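Local structure of gluconate kinase (Lactobacillus acidophilus, 3LL3) at residues Thr423-Gln428 / Phe454-Lys459. The protein binds ATP and D-xylulose and, as a member of the FGGY carbohydrate kinase family, probably transfers phosphate from ATP to a sugar or sugar acid. Sequence-based numbering, arbitrary orientation.
Sequences TMKEQQ and FAQADK
Thr423 is gripped from both ends by the neighbouring antiparallel strand: its N donates to Lys459 O at 2.8 Å, and its O accepts from Asp458 N at 2.7 Å. One residue thus faces two, and with the helix-like backbone of Asp458 (psi -71°) this is the pattern of a classic beta bulge. Thr423 OG1, turned between its own N and carbonyl carbon (chi1 50°), sits 3.0 Å from Lys459 O and 3.1 Å from Lys459 N. Beyond the non-hydrogen-bonded pair of Met424 and Ala457, Lys425 N meets Gln456 O at 2.9 Å in a nearly straight bond (176°). Water 2 donates to the same oxygen and accepts from Glu426 N, carrying the pairing on as the chain turns off.

Beyond the main-chain bonds, two side chains carry the packing. The selenomethionine Met424 folds back at chi2 and chi3, laying CE 3.4 Å from Gln456 O and beside Ala455 CB, while the side chain also touches Asn398 and Thr400 of strand 396-400. Lys425 instead runs out extended, its CE 3.4 Å from Ala457 O, and crosses Gln456 at a slant; the amide NE2 of Gln456 bonds back to Gln453 O.

Strand 457-461 is an outermost strand of the mixed sheet of the C-terminal domain, next to strand 421-424. Three main-chain bonds set its pairing, bulge included, while Met424 is buried and Lys425 runs along the surface.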
# COMPACT_ATOMS: atom_id res chain seq x y z
N THR A 423 3.25 -27.14 17.39
CA THR A 423 1.99 -27.50 16.78
C THR A 423 1.40 -28.66 17.56
O THR A 423 2.12 -29.37 18.26
CB THR A 423 2.15 -27.86 15.29
OG1 THR A 423 3.21 -28.81 15.15
CG2 THR A 423 2.48 -26.62 14.49
N MSE A 424 0.09 -28.83 17.47
CA MSE A 424 -0.62 -29.77 18.34
C MSE A 424 -1.21 -30.90 17.52
O MSE A 424 -1.58 -30.72 16.36
CB MSE A 424 -1.74 -29.06 19.11
CG MSE A 424 -1.31 -27.74 19.72
SE MSE A 424 0.12 -27.96 21.06
CE MSE A 424 -0.86 -29.20 22.26
N LYS A 425 -1.32 -32.07 18.13
CA LYS A 425 -1.94 -33.21 17.46
C LYS A 425 -3.43 -32.94 17.22
O LYS A 425 -3.96 -33.34 16.18
CB LYS A 425 -1.71 -34.50 18.25
CG LYS A 425 -0.24 -34.93 18.26
CD LYS A 425 -0.00 -36.26 18.97
CE LYS A 425 1.50 -36.58 19.00
NZ LYS A 425 1.85 -37.66 19.98
N GLU A 426 -4.07 -32.24 18.15
CA GLU A 426 -5.51 -31.96 18.04
C GLU A 426 -5.87 -30.50 17.81
O GLU A 426 -5.66 -29.63 18.67
CB GLU A 426 -6.25 -32.46 19.28
CG GLU A 426 -7.77 -32.26 19.17
CD GLU A 426 -8.33 -32.93 17.92
OE1 GLU A 426 -9.03 -32.24 17.13
OE2 GLU A 426 -8.05 -34.13 17.72
N GLN A 427 -6.47 -30.22 16.65
CA GLN A 427 -6.87 -28.86 16.34
C GLN A 427 -8.16 -28.47 17.06
O GLN A 427 -8.40 -27.29 17.29
CB GLN A 427 -7.04 -28.65 14.82
CG GLN A 427 -5.82 -29.06 14.01
CD GLN A 427 -4.64 -28.13 14.24
OE1 GLN A 427 -3.59 -28.54 14.75
NE2 GLN A 427 -4.81 -26.86 13.86
N GLN A 428 -8.96 -29.47 17.42
CA GLN A 428 -10.24 -29.23 18.09
C GLN A 428 -10.04 -29.06 19.59
O GLN A 428 -10.59 -29.81 20.40
CB GLN A 428 -11.22 -30.37 17.81
CG GLN A 428 -11.53 -30.51 16.32
CD GLN A 428 -11.97 -29.19 15.71
OE1 GLN A 428 -12.79 -28.48 16.30
NE2 GLN A 428 -11.43 -28.84 14.53
N PHE A 454 -3.88 -35.18 27.20
CA PHE A 454 -4.84 -35.24 26.12
C PHE A 454 -4.46 -34.27 25.01
O PHE A 454 -4.61 -34.59 23.83
CB PHE A 454 -6.24 -34.93 26.67
CG PHE A 454 -6.65 -35.87 27.76
CD1 PHE A 454 -6.99 -37.18 27.47
CD2 PHE A 454 -6.60 -35.48 29.08
CE1 PHE A 454 -7.32 -38.06 28.46
CE2 PHE A 454 -6.94 -36.35 30.09
CZ PHE A 454 -7.30 -37.65 29.78
N ALA A 455 -3.97 -33.10 25.41
CA ALA A 455 -3.60 -32.05 24.48
C ALA A 455 -2.13 -32.21 24.21
O ALA A 455 -1.31 -31.55 24.83
CB ALA A 455 -3.89 -30.67 25.10
N GLN A 456 -1.79 -33.10 23.29
CA GLN A 456 -0.39 -33.41 23.05
C GLN A 456 0.23 -32.63 21.88
O GLN A 456 -0.43 -32.33 20.89
CB GLN A 456 -0.19 -34.92 22.88
CG GLN A 456 -0.49 -35.69 24.14
CD GLN A 456 0.15 -37.06 24.15
OE1 GLN A 456 1.33 -37.21 23.80
NE2 GLN A 456 -0.62 -38.07 24.54
N ALA A 457 1.51 -32.33 22.04
CA ALA A 457 2.29 -31.59 21.06
C ALA A 457 2.72 -32.50 19.90
O ALA A 457 2.99 -33.68 20.09
CB ALA A 457 3.51 -31.01 21.73
N ASP A 458 2.79 -31.93 18.70
CA ASP A 458 3.12 -32.70 17.51
C ASP A 458 4.53 -32.39 17.02
O ASP A 458 5.41 -33.23 17.12
CB ASP A 458 2.13 -32.44 16.38
CG ASP A 458 2.34 -33.38 15.21
OD1 ASP A 458 2.82 -34.50 15.45
OD2 ASP A 458 2.05 -33.01 14.05
N LYS A 459 4.71 -31.19 16.48
CA LYS A 459 6.01 -30.74 15.95
C LYS A 459 6.45 -29.43 16.60
O LYS A 459 5.61 -28.62 16.98
CB LYS A 459 5.94 -30.56 14.43
CG LYS A 459 6.41 -31.77 13.64
CD LYS A 459 5.26 -32.55 13.04
CE LYS A 459 4.92 -32.03 11.66
NZ LYS A 459 5.67 -32.78 10.63
O HOH W 1 1.74 -30.65 13.47
O HOH W 2 -3.26 -31.92 20.93